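Local coordinates for protein nicotinate phosphoribosyltransferase (Saccharomyces cerevisiae, PDB 1VLP) that catalyses the ATP-dependent joining of nicotinate to the phosphoribosyl group of 5-phospho-alpha-D-ribose 1-diphosphate, the first step in making NAD from nicotinic acid, at residues D23-K28 against G190-R195; F186-T191 against L223-I228; I203-M208 against K232-K237. One frame throughout, in Å; residues are numbered along the deposited sequence.

How the contacts relate
Contacts 1 and 2 are buried and overlap: their segments share G190 and T191, T191 touches both partners, and D25 of contact 1 meets S226 of contact 2 (D25 OD1 to S226 OG, 2.6 Å). Contact 3 lies nearer the surface, its centre about 18 Å from that of the chain. Contact 1, at what is probably the nicotinate site, holds a hydrogen-bonded salt bridge, a looser charge pair and a water; contact 2 is a parallel strand pair whose loop ends are tied by side-chain hydrogen bonds; contact 3 is mostly apolar, without hydrogen bonds between its segments. Helix 197-213 follows strand 186-188, helix 228-234 follows strand 222-225, and T225 N lies 3.1 Å from K237 O.

Contact 1. Residues D23-K28 against G190-R195; sequences DTDMYK and GTRRRR
D23 and R194 form an end-on, two-nitrogen salt bridge. R194 NH1 donates to D23 OD1 at 2.8 Å on the syn lone pair, and R194 NH2 donates to D23 OD2 at 2.9 Å (N-H...O 169°), also from the syn side. The carboxylate and guanidinium planes are nearly coplanar (26°), so both N-H groups can point at the carboxylate oxygens. With chi1 at -177° the carboxylate swings away from the backbone N toward the arginine; NH1 has a second acceptor in Q200 OE1.

The second pair, D25 and R192, is looser. D25 OD2, whose exact position is doubtful, lies about 3.5 Å from R192 NE and well out of the guanidinium plane, which suggests an attraction of charge alone. Water 1 accepts from R192 N (3.0 Å) and, in the guanidinium plane, from R192 NE (3.1 Å); its bond to D25 OD2 is less certain. D25 OD1 is satisfied by S226 OG. Y27 OH sits over one face of the R192 guanidinium, 3.2 Å from R192 NH1, at an angle too poor for a hydrogen bond; the Y27 hydroxyl is bonded instead to E144 OE1.

Y27 belongs, by similarity, to the nicotinate site. The contact joins the residues leading into helix 26-38, and its first turn, to the loop between strand 186-188 and helix 197-213, with I145 of helix 144-159 packed against T24, D25, T191 and R192.

Contact 2. Residues F186-T191 against L223-I228; sequences FSEFGT and LGTSNI
The F189 ring meets S226 at its edge: S226 OG lies near the ring plane, 3.4 Å from F189 CD1. Further along, the amide of N227 points its ND2 at T191 OG1 (3.0 Å), the acceptor lying in the amide plane. The E188 carboxylate takes T225 OG1 on the anti lone pair of OE1 at 2.6 Å, and G190 N from above its plane at OE2; a bend at chi2 (-81°) carries it forward over the loop that follows. Q200 NE2 bonds both T191 OG1 and E188 OE2.

Strands 186-188 and 223-225 run parallel, 12° apart, with E188 paired to T225. S226 N gives the straightest backbone bond, to E188 O at 2.8 Å (170°). T225 OG1 accepts from N227 N, an ST turn, and N227 OD1 caps F230 N of helix 228-234. Water 2 joins E188 OE1, T191 OG1 and S226 OG.

With an alanine in place of E188, T225 OG1 and water 2 would probably lose the acceptor OE1, and G190 N the acceptor OE2, leaving the loop to T191 less firmly tied. Bonds thus run past the strands into the loops, setting F189, probably at the nicotinate site, beside S226, whose hydroxyl bonds D25.

Contact 3. Residues I203-M208 against K232-K237; sequences IMQGIM and KKYGVK
The β-α-β crossover that runs from strand 186-188 through helix 197-213 to strand 222-225 is packed here against the next helix, 228-234, and the chain that leaves it. The two strands are parallel neighbours, as in the alpha/beta-barrel fold of this family. The contact itself centres on Y234, the last residue of helix 228-234 before G235 departs from helical angles with positive phi (69°).

M204 CB lies over one face of the Y234 ring, 4.0 Å from its centroid and 27° off the normal, which makes a CH-pi contact; the ring atom nearest M204 CB is Y234 CE2, at 3.6 Å. The M204 chain, a selenomethionine, bends at chi2 and chi3, bringing CE back to 3.9 Å from Y234 CB. M208, also a selenomethionine, comes to the ring obliquely, with CG 3.8 Å from Y234 CD1. Its own bent chain then carries the terminal methyl past V236, M208 CE to V236 CG1 at 3.6 Å, the two side chains sliding by each other in opposite directions. At the far end of the ring Q205 CG touches Y234 OH at 3.3 Å, while both polar ends turn to one partner outside the segments: D201 OD1 takes the Y234 hydroxyl and OD2 takes Q205 NE2.

L222 of strand 222-225 meets M208 and V236, and T225 meets M204, so these side chains also rest on the sheet. With no hydrogen bond between the segments, cohesion comes from apolar surface and the ring face, while D201 supplies a polar anchor at the hydroxyl end of the tyrosine.

Contact 1. Residues D23-K28 against G190-R195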
# COMPACT_ATOMS: atom_id res chain seq x y z
N ASP A 23 -3.75 -4.53 11.77
CA ASP A 23 -2.53 -3.73 11.71
C ASP A 23 -1.94 -3.91 10.31
O ASP A 23 -0.96 -4.66 10.08
CB ASP A 23 -1.55 -4.11 12.81
CG ASP A 23 -0.29 -3.22 12.78
OD1 ASP A 23 -0.27 -2.19 12.01
OD2 ASP A 23 0.70 -3.54 13.51
N THR A 24 -2.63 -3.33 9.34
CA THR A 24 -2.30 -3.48 7.93
C THR A 24 -3.02 -2.37 7.16
O THR A 24 -3.87 -1.66 7.72
CB THR A 24 -2.76 -4.87 7.33
OG1 THR A 24 -2.12 -5.08 6.07
CG2 THR A 24 -4.22 -4.95 7.12
N ASP A 25 -2.70 -2.26 5.87
CA ASP A 25 -3.37 -1.30 5.00
C ASP A 25 -4.76 -1.82 4.57
O ASP A 25 -4.87 -3.01 4.22
CB ASP A 25 -2.52 -1.00 3.76
CG ASP A 25 -1.16 -0.32 4.10
OD1 ASP A 25 -1.15 0.75 4.72
OD2 ASP A 25 -0.11 -0.90 3.77
N MSE A 26 -5.79 -0.96 4.57
CA MSE A 26 -7.14 -1.40 4.18
C MSE A 26 -7.18 -2.08 2.84
O MSE A 26 -7.95 -3.05 2.68
CB MSE A 26 -8.14 -0.26 4.16
CG MSE A 26 -9.49 -0.65 3.52
SE MSE A 26 -10.72 0.79 3.93
CE MSE A 26 -12.08 0.40 2.41
N TYR A 27 -6.33 -1.64 1.89
CA TYR A 27 -6.34 -2.28 0.57
C TYR A 27 -6.02 -3.77 0.65
O TYR A 27 -6.50 -4.55 -0.19
CB TYR A 27 -5.45 -1.58 -0.46
CG TYR A 27 -3.97 -1.93 -0.39
CD1 TYR A 27 -3.47 -3.06 -1.05
CD2 TYR A 27 -3.10 -1.17 0.34
CE1 TYR A 27 -2.11 -3.39 -0.98
CE2 TYR A 27 -1.72 -1.50 0.41
CZ TYR A 27 -1.24 -2.60 -0.25
OH TYR A 27 0.10 -2.87 -0.16
N LYS A 28 -5.29 -4.20 1.69
CA LYS A 28 -5.04 -5.64 1.82
C LYS A 28 -6.29 -6.46 2.11
O LYS A 28 -6.47 -7.54 1.56
CB LYS A 28 -3.90 -5.93 2.82
CG LYS A 28 -2.55 -5.38 2.39
CD LYS A 28 -1.62 -6.36 1.63
CE LYS A 28 -2.01 -6.82 0.25
NZ LYS A 28 -0.86 -7.60 -0.34
N GLY A 190 1.55 5.30 5.77
CA GLY A 190 2.92 4.88 6.03
C GLY A 190 3.15 3.55 6.75
O GLY A 190 4.24 3.29 7.22
N THR A 191 2.14 2.67 6.80
CA THR A 191 2.31 1.42 7.55
C THR A 191 3.55 0.61 7.10
O THR A 191 4.41 0.23 7.91
CB THR A 191 1.05 0.53 7.49
OG1 THR A 191 -0.04 1.25 8.03
CG2 THR A 191 1.27 -0.80 8.23
N ARG A 192 3.65 0.39 5.79
CA ARG A 192 4.62 -0.58 5.27
C ARG A 192 6.06 -0.16 5.55
O ARG A 192 6.89 -1.00 5.85
CB ARG A 192 4.43 -0.75 3.79
CG ARG A 192 3.26 -1.58 3.47
CD ARG A 192 3.06 -1.62 1.96
NE ARG A 192 2.54 -0.35 1.49
CZ ARG A 192 2.35 -0.08 0.22
NH1 ARG A 192 2.65 -1.01 -0.69
NH2 ARG A 192 1.90 1.12 -0.14
N ARG A 193 6.33 1.14 5.55
CA ARG A 193 7.70 1.53 5.82
C ARG A 193 7.92 2.27 7.12
O ARG A 193 8.89 3.01 7.26
CB ARG A 193 8.32 2.23 4.64
CG ARG A 193 8.94 1.23 3.67
CD ARG A 193 9.66 1.95 2.55
NE ARG A 193 9.69 1.14 1.35
CZ ARG A 193 10.18 1.55 0.19
NH1 ARG A 193 10.68 2.78 0.07
NH2 ARG A 193 10.17 0.73 -0.85
N ARG A 194 7.02 2.07 8.09
CA ARG A 194 7.19 2.68 9.36
C ARG A 194 8.51 2.21 10.01
O ARG A 194 8.93 1.04 9.88
CB ARG A 194 6.02 2.38 10.28
CG ARG A 194 5.93 0.96 10.70
CD ARG A 194 4.51 0.68 11.26
NE ARG A 194 4.41 -0.64 11.84
CZ ARG A 194 3.26 -1.25 12.15
NH1 ARG A 194 2.08 -0.68 11.90
NH2 ARG A 194 3.30 -2.48 12.66
N ARG A 195 9.13 3.13 10.74
CA ARG A 195 10.34 2.80 11.48
C ARG A 195 10.04 1.79 12.61
O ARG A 195 10.88 0.88 12.93
CB ARG A 195 11.01 4.05 12.01
CG ARG A 195 12.29 3.69 12.73
CD ARG A 195 13.28 4.85 12.76
NE ARG A 195 13.69 5.19 11.41
CZ ARG A 195 14.85 5.76 11.08
NH1 ARG A 195 15.80 5.95 11.96
NH2 ARG A 195 15.07 6.08 9.82
O HOH W 1 1.64 1.44 3.81

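Contact 2. Residues F186-T191 against L223-I228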
# COMPACT_ATOMS: atom_id res chain seq x y z
N PHE A 186 -6.03 14.68 2.87
CA PHE A 186 -5.01 13.66 2.85
C PHE A 186 -5.31 12.54 3.79
O PHE A 186 -6.09 12.69 4.76
CB PHE A 186 -3.60 14.23 3.16
CG PHE A 186 -3.40 14.63 4.59
CD1 PHE A 186 -3.82 15.89 5.03
CD2 PHE A 186 -2.83 13.74 5.53
CE1 PHE A 186 -3.68 16.28 6.31
CE2 PHE A 186 -2.67 14.15 6.85
CZ PHE A 186 -3.11 15.39 7.24
N SER A 187 -4.70 11.42 3.49
CA SER A 187 -4.68 10.29 4.41
C SER A 187 -3.24 9.85 4.71
O SER A 187 -2.33 10.02 3.90
CB SER A 187 -5.51 9.14 3.85
OG SER A 187 -4.86 8.63 2.70
N GLU A 188 -3.06 9.30 5.90
CA GLU A 188 -1.82 8.67 6.33
C GLU A 188 -1.73 7.29 5.72
O GLU A 188 -2.72 6.54 5.67
CB GLU A 188 -1.84 8.57 7.87
CG GLU A 188 -0.51 8.16 8.47
CD GLU A 188 -0.24 6.68 8.42
OE1 GLU A 188 -1.16 5.83 8.38
OE2 GLU A 188 0.95 6.36 8.42
N PHE A 189 -0.57 6.95 5.19
CA PHE A 189 -0.40 5.76 4.35
C PHE A 189 0.93 5.04 4.62
O PHE A 189 1.44 4.28 3.73
CB PHE A 189 -0.43 6.26 2.90
CG PHE A 189 -0.51 5.21 1.82
CD1 PHE A 189 -1.14 3.95 2.01
CD2 PHE A 189 0.03 5.51 0.56
CE1 PHE A 189 -1.19 3.01 0.96
CE2 PHE A 189 -0.03 4.57 -0.50
CZ PHE A 189 -0.64 3.34 -0.29
N GLY A 190 1.55 5.30 5.77
CA GLY A 190 2.92 4.88 6.03
C GLY A 190 3.15 3.55 6.75
O GLY A 190 4.24 3.29 7.22
N THR A 191 2.14 2.67 6.80
CA THR A 191 2.31 1.42 7.55
C THR A 191 3.55 0.61 7.10
O THR A 191 4.41 0.23 7.91
CB THR A 191 1.05 0.53 7.49
OG1 THR A 191 -0.04 1.25 8.03
CG2 THR A 191 1.27 -0.80 8.23
N LEU A 223 -8.79 12.65 5.74
CA LEU A 223 -9.61 11.60 5.19
C LEU A 223 -9.60 10.40 6.11
O LEU A 223 -10.61 9.68 6.24
CB LEU A 223 -9.12 11.20 3.80
CG LEU A 223 -9.21 12.36 2.81
CD1 LEU A 223 -8.62 11.92 1.46
CD2 LEU A 223 -10.61 12.87 2.68
N GLY A 224 -8.43 10.17 6.69
CA GLY A 224 -8.18 9.04 7.60
C GLY A 224 -6.81 8.44 7.47
O GLY A 224 -5.81 9.14 7.21
N THR A 225 -6.74 7.12 7.68
CA THR A 225 -5.49 6.37 7.56
C THR A 225 -5.76 5.07 6.84
O THR A 225 -6.85 4.47 6.97
CB THR A 225 -4.79 6.09 8.94
OG1 THR A 225 -3.65 5.23 8.77
CG2 THR A 225 -5.74 5.55 9.93
N SER A 226 -4.77 4.64 6.08
CA SER A 226 -4.85 3.30 5.51
C SER A 226 -4.80 2.18 6.55
O SER A 226 -5.25 1.07 6.29
CB SER A 226 -3.81 3.06 4.42
OG SER A 226 -2.52 2.95 4.94
N ASN A 227 -4.25 2.45 7.72
CA ASN A 227 -4.07 1.41 8.71
C ASN A 227 -5.36 1.23 9.51
O ASN A 227 -5.80 2.13 10.28
CB ASN A 227 -2.90 1.78 9.61
CG ASN A 227 -2.56 0.67 10.59
OD1 ASN A 227 -3.34 0.36 11.49
ND2 ASN A 227 -1.39 0.04 10.41
N ILE A 228 -5.98 0.08 9.31
CA ILE A 228 -7.30 -0.12 9.86
C ILE A 228 -7.26 -0.08 11.39
O ILE A 228 -8.19 0.47 12.02
CB ILE A 228 -7.90 -1.46 9.39
CG1 ILE A 228 -7.87 -1.62 7.87
CG2 ILE A 228 -9.31 -1.61 9.87
CD1 ILE A 228 -8.23 -3.03 7.47
O HOH W 2 -0.82 3.70 6.99

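Contact 3. Residues I203-M208 against K232-K237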
# COMPACT_ATOMS: atom_id res chain seq x y z
N ILE A 203 3.10 9.52 15.25
CA ILE A 203 2.68 10.41 14.16
C ILE A 203 1.14 10.51 14.07
O ILE A 203 0.61 11.57 13.79
CB ILE A 203 3.45 10.18 12.83
CG1 ILE A 203 3.02 8.92 12.13
CG2 ILE A 203 4.95 10.27 13.08
CD1 ILE A 203 1.76 9.10 11.32
N MSE A 204 0.44 9.43 14.41
CA MSE A 204 -1.03 9.48 14.51
C MSE A 204 -1.45 10.49 15.58
O MSE A 204 -2.36 11.32 15.37
CB MSE A 204 -1.63 8.11 14.82
CG MSE A 204 -1.68 7.11 13.65
SE MSE A 204 -2.63 7.79 12.07
CE MSE A 204 -4.43 8.08 12.92
N GLN A 205 -0.80 10.40 16.74
CA GLN A 205 -0.96 11.41 17.82
C GLN A 205 -0.76 12.83 17.34
O GLN A 205 -1.60 13.71 17.67
CB GLN A 205 -0.05 11.09 19.01
CG GLN A 205 -0.46 9.86 19.75
CD GLN A 205 0.45 9.62 20.96
OE1 GLN A 205 0.71 10.56 21.70
NE2 GLN A 205 0.96 8.40 21.13
N GLY A 206 0.28 13.06 16.54
CA GLY A 206 0.57 14.43 16.01
C GLY A 206 -0.46 14.97 15.07
O GLY A 206 -0.92 16.13 15.19
N ILE A 207 -0.90 14.10 14.20
CA ILE A 207 -1.95 14.42 13.21
C ILE A 207 -3.23 14.77 13.98
O ILE A 207 -3.84 15.82 13.74
CB ILE A 207 -2.16 13.28 12.19
CG1 ILE A 207 -0.94 13.14 11.24
CG2 ILE A 207 -3.48 13.50 11.37
CD1 ILE A 207 -0.88 11.85 10.46
N MSE A 208 -3.63 13.93 14.93
CA MSE A 208 -4.88 14.17 15.64
C MSE A 208 -4.76 15.46 16.48
O MSE A 208 -5.72 16.17 16.64
CB MSE A 208 -5.25 13.01 16.54
CG MSE A 208 -5.52 11.69 15.79
SE MSE A 208 -6.57 11.88 14.16
CE MSE A 208 -8.31 12.48 15.00
N LYS A 232 -9.32 2.64 13.69
CA LYS A 232 -10.18 2.22 14.81
C LYS A 232 -9.77 2.92 16.11
O LYS A 232 -10.63 3.44 16.83
CB LYS A 232 -10.14 0.70 14.97
CG LYS A 232 -11.12 0.13 16.02
CD LYS A 232 -11.05 -1.41 15.93
CE LYS A 232 -12.06 -2.05 16.84
NZ LYS A 232 -11.76 -1.74 18.25
N LYS A 233 -8.47 2.91 16.41
CA LYS A 233 -7.95 3.49 17.62
C LYS A 233 -8.25 5.01 17.76
O LYS A 233 -8.65 5.47 18.82
CB LYS A 233 -6.45 3.29 17.69
CG LYS A 233 -5.81 3.79 18.99
CD LYS A 233 -4.40 3.41 19.12
CE LYS A 233 -3.82 4.05 20.38
NZ LYS A 233 -2.38 3.72 20.62
N TYR A 234 -8.02 5.75 16.68
CA TYR A 234 -8.08 7.23 16.68
C TYR A 234 -9.41 7.79 16.19
O TYR A 234 -9.62 9.03 16.19
CB TYR A 234 -6.86 7.79 15.92
CG TYR A 234 -5.63 7.61 16.75
CD1 TYR A 234 -5.34 8.49 17.78
CD2 TYR A 234 -4.72 6.60 16.48
CE1 TYR A 234 -4.22 8.34 18.58
CE2 TYR A 234 -3.58 6.41 17.30
CZ TYR A 234 -3.34 7.29 18.35
OH TYR A 234 -2.22 7.13 19.14
N GLY A 235 -10.34 6.88 15.89
CA GLY A 235 -11.69 7.25 15.54
C GLY A 235 -11.84 7.97 14.21
O GLY A 235 -12.70 8.84 14.07
N VAL A 236 -11.02 7.57 13.25
CA VAL A 236 -11.06 8.11 11.88
C VAL A 236 -11.34 7.01 10.87
O VAL A 236 -11.32 5.80 11.20
CB VAL A 236 -9.75 8.92 11.56
CG1 VAL A 236 -9.56 10.05 12.59
CG2 VAL A 236 -8.53 8.06 11.54
N LYS A 237 -11.64 7.39 9.63
CA LYS A 237 -11.99 6.40 8.59
C LYS A 237 -10.77 5.58 8.12
O LYS A 237 -9.70 6.13 7.92
CB LYS A 237 -12.52 7.13 7.35
CG LYS A 237 -13.23 6.25 6.36